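Side-chain contacts in DNA polymerase sliding clamp (Archaeoglobus fulgidus, PDB 1RWZ), which probably encircles DNA as a ring of three subunits, a moving platform that tethers the polymerase and other proteins during high-speed replication: residues A[131-136]-A[174-179]; A[11-16]-A[225-230]. All blocks are in the same frame, centred on the assembly; numbering follows the deposited sequence.

How the contacts relate
From the N terminus the chain first enters helix 8-19, whose 11-16 part belongs to contact 2; its partner, 225-230 at the end of strand 221-227, follows after 208 intervening residues, so contact 2 closes a very long loop from the N-terminal domain to the C-terminal one. Contact 1 is nested inside that loop. It joins 131-136 to 174-179 within the C-terminal domain, setting the end of strand 129-134 against the end of strand 170-176. The two centres lie about 21 Å apart. Strands 129-134 and 221-227 both belong to the nine-stranded antiparallel sheet, separated by strand 210-215, and contacts 1 and 2 touch where A135 CB packs 3.9 Å from F225 CD2.

Contact 1 (A[131-136]-A[174-179]); sequences IVMDAG and FHMTET
M133 holds its CG between the backbone N and the carbonyl carbon (chi1 61°), runs extended through chi2, then bends at chi3 (-65°), and this path carries the terminal CE toward F174 and M176. F174 has CG anti to the backbone N (chi1 163°), and its ring and the M133 thioether point at each other from the two segments. The methyl carbon M133 CE lies 3.7 Å from F174 CZ and 4.0 Å from F174 CE2, approaching the ring obliquely. M176 is bent at chi3 as well, and its SD sits 4.2 Å from M133 CE. One methyl group thus carries the whole contact, with the ring and a second thioether as its neighbours. All three side chains are buried, and the packing is apolar throughout. The strand ends at D134, the N-cap of helix 135-146; its OD2 accepts from G136 N at 2.8 Å, a weak, bent bond, and also from E137 N. On the other segment, F174 pairs with a strand of a neighbouring subunit, and both F174 and M176 pack on S103 of that subunit. The contact therefore backs the subunit interface, where antiparallel sheet runs on from one protomer to the next, as is characteristic of the PCNA ring.

Contact 2 (A[11-16]-A[225-230]); sequences LKTVTR and FELVGG
T13 is the residue of helix segment 11-16 that meets 225-230, its methyl and CB packing on L227 and V228. At the start of the segment, L11 O accepts from both T15 N, at 2.9 Å, and T15 OG1, at 2.7 Å; the two donors reach it from opposite faces of the carbonyl plane, the hydroxyl lying 36° above it. K12 turns its NZ to the carbonyls of S78 and I81. At T13, CG2 stands anti to the backbone N and OG1 beside it (chi1 -67°), an orientation that directs the methyl to L227 CD1 at 3.7 Å. V228 CG2 comes within 3.7 Å of T13 CB and 3.9 Å of T13 CG2; T13 and V228 lie alongside each other, pointing opposite ways. T13 OG1 is only a van der Waals neighbour of V228 CG2, at 3.8 Å; its hydrogen-bond partner is E9 O, one turn back in the helix. Further on, T15 rests on helix 71-78, with R16 touching F75. The arrangement joins the two domains of the sliding-clamp subunit: a helix of the N-terminal domain packs on the last residue of C-terminal-domain strand 221-227 and on the turn that follows it.

Contact 1 (A[131-136]-A[174-179])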
ATOM      1  N   ILE A 131     -16.144 -11.780 -28.497  1.00 14.67           N
ATOM      2  CA  ILE A 131     -15.704 -12.564 -27.353  1.00 14.46           C
ATOM      3  C   ILE A 131     -16.172 -11.908 -26.061  1.00 14.35           C
ATOM      4  O   ILE A 131     -15.905 -10.730 -25.836  1.00 14.10           O
ATOM      5  CB  ILE A 131     -14.151 -12.654 -27.318  1.00 14.43           C
ATOM      6  CG1 ILE A 131     -13.616 -13.169 -28.658  1.00 14.54           C
ATOM      7  CG2 ILE A 131     -13.703 -13.571 -26.196  1.00 15.14           C
ATOM      8  CD1 ILE A 131     -13.021 -12.082 -29.541  1.00 16.13           C
ATOM      9  N   VAL A 132     -16.869 -12.666 -25.218  1.00 13.77           N
ATOM     10  CA  VAL A 132     -17.346 -12.135 -23.943  1.00 13.41           C
ATOM     11  C   VAL A 132     -16.665 -12.910 -22.819  1.00 13.58           C
ATOM     12  O   VAL A 132     -16.703 -14.144 -22.787  1.00 13.53           O
ATOM     13  CB  VAL A 132     -18.883 -12.258 -23.812  1.00 14.11           C
ATOM     14  CG1 VAL A 132     -19.348 -11.640 -22.488  1.00 14.05           C
ATOM     15  CG2 VAL A 132     -19.559 -11.548 -24.976  1.00 14.32           C
ATOM     16  N   MET A 133     -16.028 -12.180 -21.908  1.00 13.26           N
ATOM     17  CA  MET A 133     -15.301 -12.793 -20.802  1.00 14.46           C
ATOM     18  C   MET A 133     -15.287 -11.883 -19.586  1.00 14.12           C
ATOM     19  O   MET A 133     -15.853 -10.791 -19.602  1.00 14.61           O
ATOM     20  CB  MET A 133     -13.853 -13.075 -21.228  1.00 15.14           C
ATOM     21  CG  MET A 133     -13.071 -11.818 -21.610  1.00 16.61           C
ATOM     22  SD  MET A 133     -11.413 -12.164 -22.259  1.00 18.76           S
ATOM     23  CE  MET A 133     -10.659 -12.864 -20.817  1.00 18.38           C
ATOM     24  N   ASP A 134     -14.638 -12.348 -18.525  1.00 14.17           N
ATOM     25  CA  ASP A 134     -14.519 -11.559 -17.308  1.00 14.33           C
ATOM     26  C   ASP A 134     -13.399 -10.545 -17.527  1.00 13.73           C
ATOM     27  O   ASP A 134     -12.319 -10.910 -17.982  1.00 14.13           O
ATOM     28  CB  ASP A 134     -14.155 -12.456 -16.132  1.00 16.23           C
ATOM     29  CG  ASP A 134     -14.036 -11.685 -14.838  1.00 17.99           C
ATOM     30  OD1 ASP A 134     -15.078 -11.419 -14.208  1.00 20.50           O
ATOM     31  OD2 ASP A 134     -12.900 -11.330 -14.463  1.00 20.88           O
ATOM     32  N   ALA A 135     -13.659  -9.283 -17.203  1.00 14.49           N
ATOM     33  CA  ALA A 135     -12.668  -8.223 -17.385  1.00 14.89           C
ATOM     34  C   ALA A 135     -11.423  -8.437 -16.528  1.00 16.39           C
ATOM     35  O   ALA A 135     -10.318  -8.054 -16.921  1.00 15.16           O
ATOM     36  CB  ALA A 135     -13.291  -6.870 -17.073  1.00 15.04           C
ATOM     37  N   GLY A 136     -11.603  -9.049 -15.360  1.00 16.35           N
ATOM     38  CA  GLY A 136     -10.473  -9.299 -14.480  1.00 17.36           C
ATOM     39  C   GLY A 136      -9.509 -10.303 -15.077  1.00 18.08           C
ATOM     40  O   GLY A 136      -8.288 -10.178 -14.929  1.00 18.99           O
ATOM     41  N   PHE A 174      -2.104 -16.609 -23.797  1.00 19.95           N
ATOM     42  CA  PHE A 174      -3.298 -16.695 -22.967  1.00 19.34           C
ATOM     43  C   PHE A 174      -4.308 -17.291 -23.935  1.00 19.61           C
ATOM     44  O   PHE A 174      -4.446 -16.810 -25.059  1.00 17.58           O
ATOM     45  CB  PHE A 174      -3.757 -15.303 -22.530  1.00 19.84           C
ATOM     46  CG  PHE A 174      -5.178 -15.262 -22.034  1.00 20.27           C
ATOM     47  CD1 PHE A 174      -5.489 -15.633 -20.730  1.00 20.96           C
ATOM     48  CD2 PHE A 174      -6.208 -14.874 -22.886  1.00 20.72           C
ATOM     49  CE1 PHE A 174      -6.812 -15.617 -20.281  1.00 21.39           C
ATOM     50  CE2 PHE A 174      -7.535 -14.856 -22.449  1.00 21.42           C
ATOM     51  CZ  PHE A 174      -7.834 -15.228 -21.143  1.00 20.69           C
ATOM     52  N   HIS A 175      -5.005 -18.344 -23.524  1.00 19.46           N
ATOM     53  CA  HIS A 175      -5.965 -18.966 -24.416  1.00 19.87           C
ATOM     54  C   HIS A 175      -7.181 -19.501 -23.683  1.00 19.90           C
ATOM     55  O   HIS A 175      -7.059 -20.159 -22.647  1.00 19.75           O
ATOM     56  CB  HIS A 175      -5.299 -20.111 -25.186  1.00 22.12           C
ATOM     57  CG  HIS A 175      -6.241 -20.892 -26.049  1.00 24.57           C
ATOM     58  ND1 HIS A 175      -6.115 -22.250 -26.245  1.00 26.91           N
ATOM     59  CD2 HIS A 175      -7.317 -20.506 -26.774  1.00 25.39           C
ATOM     60  CE1 HIS A 175      -7.073 -22.667 -27.053  1.00 26.80           C
ATOM     61  NE2 HIS A 175      -7.816 -21.628 -27.388  1.00 25.88           N
ATOM     62  N   MET A 176      -8.351 -19.197 -24.228  1.00 18.79           N
ATOM     63  CA  MET A 176      -9.610 -19.671 -23.675  1.00 19.19           C
ATOM     64  C   MET A 176     -10.457 -20.221 -24.807  1.00 19.04           C
ATOM     65  O   MET A 176     -10.622 -19.577 -25.843  1.00 18.51           O
ATOM     66  CB  MET A 176     -10.358 -18.543 -22.966  1.00 19.63           C
ATOM     67  CG  MET A 176      -9.856 -18.275 -21.558  1.00 22.03           C
ATOM     68  SD  MET A 176     -10.854 -17.037 -20.724  1.00 24.87           S
ATOM     69  CE  MET A 176     -12.283 -17.964 -20.328  1.00 25.04           C
ATOM     70  N   THR A 177     -10.983 -21.424 -24.611  1.00 18.75           N
ATOM     71  CA  THR A 177     -11.821 -22.061 -25.614  1.00 19.08           C
ATOM     72  C   THR A 177     -13.246 -21.543 -25.498  1.00 19.40           C
ATOM     73  O   THR A 177     -13.596 -20.860 -24.539  1.00 17.95           O
ATOM     74  CB  THR A 177     -11.863 -23.587 -25.421  1.00 19.82           C
ATOM     75  OG1 THR A 177     -12.372 -23.878 -24.115  1.00 19.90           O
ATOM     76  CG2 THR A 177     -10.474 -24.186 -25.567  1.00 20.09           C
ATOM     77  N   GLU A 178     -14.070 -21.879 -26.482  1.00 20.43           N
ATOM     78  CA  GLU A 178     -15.461 -21.452 -26.481  1.00 21.68           C
ATOM     79  C   GLU A 178     -16.175 -21.823 -25.182  1.00 21.36           C
ATOM     80  O   GLU A 178     -16.913 -21.012 -24.618  1.00 20.23           O
ATOM     81  CB  GLU A 178     -16.191 -22.070 -27.674  1.00 23.72           C
ATOM     82  CG  GLU A 178     -17.702 -21.946 -27.610  1.00 27.81           C
ATOM     83  CD  GLU A 178     -18.373 -22.466 -28.862  1.00 30.56           C
ATOM     84  OE1 GLU A 178     -17.846 -23.427 -29.462  1.00 32.43           O
ATOM     85  OE2 GLU A 178     -19.434 -21.924 -29.238  1.00 32.78           O
ATOM     86  N   THR A 179     -15.952 -23.040 -24.696  1.00 20.71           N
ATOM     87  CA  THR A 179     -16.619 -23.473 -23.471  1.00 20.45           C
ATOM     88  C   THR A 179     -16.190 -22.674 -22.242  1.00 19.56           C
ATOM     89  O   THR A 179     -16.961 -22.521 -21.297  1.00 19.21           O
ATOM     90  CB  THR A 179     -16.394 -24.986 -23.205  1.00 21.39           C
ATOM     91  OG1 THR A 179     -17.304 -25.426 -22.186  1.00 22.82           O
ATOM     92  CG2 THR A 179     -14.976 -25.252 -22.737  1.00 20.99           C
TER

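Contact 2 (A[11-16]-A[225-230])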
ATOM      1  N   LEU A  11     -19.301   7.568 -10.307  1.00 14.39           N
ATOM      2  CA  LEU A  11     -18.655   8.800 -10.757  1.00 14.58           C
ATOM      3  C   LEU A  11     -17.133   8.642 -10.846  1.00 14.97           C
ATOM      4  O   LEU A  11     -16.510   9.059 -11.826  1.00 14.57           O
ATOM      5  CB  LEU A  11     -19.001   9.959  -9.815  1.00 15.68           C
ATOM      6  CG  LEU A  11     -18.374  11.323 -10.149  1.00 16.16           C
ATOM      7  CD1 LEU A  11     -18.680  11.706 -11.586  1.00 18.25           C
ATOM      8  CD2 LEU A  11     -18.918  12.377  -9.207  1.00 18.18           C
ATOM      9  N   LYS A  12     -16.540   8.030  -9.829  1.00 14.60           N
ATOM     10  CA  LYS A  12     -15.088   7.847  -9.794  1.00 15.74           C
ATOM     11  C   LYS A  12     -14.573   6.999 -10.953  1.00 16.34           C
ATOM     12  O   LYS A  12     -13.573   7.336 -11.597  1.00 15.97           O
ATOM     13  CB  LYS A  12     -14.677   7.210  -8.459  1.00 16.69           C
ATOM     14  CG  LYS A  12     -14.950   8.105  -7.242  1.00 18.69           C
ATOM     15  CD  LYS A  12     -14.884   7.336  -5.917  1.00 20.04           C
ATOM     16  CE  LYS A  12     -13.477   6.858  -5.573  1.00 22.21           C
ATOM     17  NZ  LYS A  12     -12.569   7.983  -5.206  1.00 22.74           N
ATOM     18  N   THR A  13     -15.267   5.903 -11.226  1.00 15.38           N
ATOM     19  CA  THR A  13     -14.854   5.002 -12.292  1.00 16.74           C
ATOM     20  C   THR A  13     -14.981   5.598 -13.688  1.00 16.55           C
ATOM     21  O   THR A  13     -14.061   5.470 -14.501  1.00 17.13           O
ATOM     22  CB  THR A  13     -15.640   3.674 -12.208  1.00 17.22           C
ATOM     23  OG1 THR A  13     -15.259   2.989 -11.010  1.00 18.99           O
ATOM     24  CG2 THR A  13     -15.336   2.783 -13.407  1.00 17.89           C
ATOM     25  N   VAL A  14     -16.099   6.258 -13.969  1.00 15.59           N
ATOM     26  CA  VAL A  14     -16.300   6.856 -15.284  1.00 17.14           C
ATOM     27  C   VAL A  14     -15.370   8.055 -15.483  1.00 16.90           C
ATOM     28  O   VAL A  14     -14.881   8.303 -16.588  1.00 16.39           O
ATOM     29  CB  VAL A  14     -17.766   7.283 -15.474  1.00 17.96           C
ATOM     30  CG1 VAL A  14     -17.926   8.060 -16.763  1.00 20.48           C
ATOM     31  CG2 VAL A  14     -18.657   6.036 -15.511  1.00 18.23           C
ATOM     32  N   THR A  15     -15.121   8.794 -14.410  1.00 16.22           N
ATOM     33  CA  THR A  15     -14.226   9.943 -14.488  1.00 17.13           C
ATOM     34  C   THR A  15     -12.821   9.438 -14.794  1.00 16.89           C
ATOM     35  O   THR A  15     -12.124   9.982 -15.657  1.00 17.69           O
ATOM     36  CB  THR A  15     -14.224  10.734 -13.154  1.00 17.74           C
ATOM     37  OG1 THR A  15     -15.511  11.336 -12.964  1.00 19.11           O
ATOM     38  CG2 THR A  15     -13.166  11.834 -13.178  1.00 18.38           C
ATOM     39  N   ARG A  16     -12.409   8.384 -14.101  1.00 17.07           N
ATOM     40  CA  ARG A  16     -11.084   7.815 -14.316  1.00 18.32           C
ATOM     41  C   ARG A  16     -10.932   7.266 -15.734  1.00 18.10           C
ATOM     42  O   ARG A  16      -9.867   7.394 -16.343  1.00 18.02           O
ATOM     43  CB  ARG A  16     -10.805   6.696 -13.312  1.00 19.95           C
ATOM     44  CG  ARG A  16      -9.424   6.071 -13.473  1.00 23.86           C
ATOM     45  CD  ARG A  16      -9.126   5.063 -12.380  1.00 26.86           C
ATOM     46  NE  ARG A  16      -7.788   4.494 -12.518  1.00 31.38           N
ATOM     47  CZ  ARG A  16      -7.260   3.618 -11.669  1.00 33.05           C
ATOM     48  NH1 ARG A  16      -7.961   3.207 -10.619  1.00 34.46           N
ATOM     49  NH2 ARG A  16      -6.031   3.155 -11.864  1.00 34.60           N
ATOM     50  N   PHE A 225     -16.474  -2.563 -21.862  1.00 12.64           N
ATOM     51  CA  PHE A 225     -16.502  -2.933 -20.454  1.00 13.83           C
ATOM     52  C   PHE A 225     -17.829  -2.492 -19.831  1.00 13.92           C
ATOM     53  O   PHE A 225     -18.336  -1.407 -20.128  1.00 14.31           O
ATOM     54  CB  PHE A 225     -15.381  -2.234 -19.668  1.00 13.47           C
ATOM     55  CG  PHE A 225     -13.994  -2.654 -20.049  1.00 13.79           C
ATOM     56  CD1 PHE A 225     -13.318  -2.017 -21.089  1.00 12.95           C
ATOM     57  CD2 PHE A 225     -13.341  -3.657 -19.342  1.00 13.98           C
ATOM     58  CE1 PHE A 225     -12.012  -2.370 -21.411  1.00 13.60           C
ATOM     59  CE2 PHE A 225     -12.034  -4.021 -19.656  1.00 14.40           C
ATOM     60  CZ  PHE A 225     -11.365  -3.371 -20.696  1.00 14.67           C
ATOM     61  N   GLU A 226     -18.392  -3.343 -18.978  1.00 14.55           N
ATOM     62  CA  GLU A 226     -19.615  -3.012 -18.252  1.00 14.95           C
ATOM     63  C   GLU A 226     -19.114  -2.981 -16.816  1.00 14.60           C
ATOM     64  O   GLU A 226     -18.716  -4.005 -16.256  1.00 14.46           O
ATOM     65  CB  GLU A 226     -20.693  -4.071 -18.495  1.00 16.20           C
ATOM     66  CG  GLU A 226     -21.134  -4.051 -19.953  1.00 21.15           C
ATOM     67  CD  GLU A 226     -22.245  -5.025 -20.273  1.00 24.20           C
ATOM     68  OE1 GLU A 226     -23.408  -4.753 -19.912  1.00 25.57           O
ATOM     69  OE2 GLU A 226     -21.947  -6.063 -20.891  1.00 27.08           O
ATOM     70  N   LEU A 227     -19.112  -1.784 -16.240  1.00 13.34           N
ATOM     71  CA  LEU A 227     -18.557  -1.558 -14.908  1.00 13.06           C
ATOM     72  C   LEU A 227     -19.517  -1.090 -13.825  1.00 12.56           C
ATOM     73  O   LEU A 227     -20.637  -0.678 -14.100  1.00 12.65           O
ATOM     74  CB  LEU A 227     -17.439  -0.517 -15.020  1.00 13.11           C
ATOM     75  CG  LEU A 227     -16.431  -0.724 -16.154  1.00 12.90           C
ATOM     76  CD1 LEU A 227     -15.504   0.495 -16.257  1.00 13.83           C
ATOM     77  CD2 LEU A 227     -15.634  -1.985 -15.892  1.00 13.09           C
ATOM     78  N   VAL A 228     -19.025  -1.132 -12.587  1.00 13.06           N
ATOM     79  CA  VAL A 228     -19.774  -0.694 -11.412  1.00 14.20           C
ATOM     80  C   VAL A 228     -21.128  -1.385 -11.293  1.00 14.66           C
ATOM     81  O   VAL A 228     -22.180  -0.744 -11.326  1.00 14.64           O
ATOM     82  CB  VAL A 228     -19.973   0.841 -11.433  1.00 14.88           C
ATOM     83  CG1 VAL A 228     -20.463   1.329 -10.072  1.00 15.09           C
ATOM     84  CG2 VAL A 228     -18.652   1.527 -11.790  1.00 14.91           C
ATOM     85  N   GLY A 229     -21.093  -2.704 -11.137  1.00 15.40           N
ATOM     86  CA  GLY A 229     -22.332  -3.451 -11.024  1.00 16.14           C
ATOM     87  C   GLY A 229     -23.146  -3.382 -12.303  1.00 17.28           C
ATOM     88  O   GLY A 229     -24.372  -3.505 -12.282  1.00 18.30           O
ATOM     89  N   GLY A 230     -22.464  -3.187 -13.426  1.00 16.07           N
ATOM     90  CA  GLY A 230     -23.155  -3.108 -14.700  1.00 16.23           C
ATOM     91  C   GLY A 230     -23.904  -1.802 -14.905  1.00 16.00           C
ATOM     92  O   GLY A 230     -24.765  -1.706 -15.783  1.00 16.95           O
TER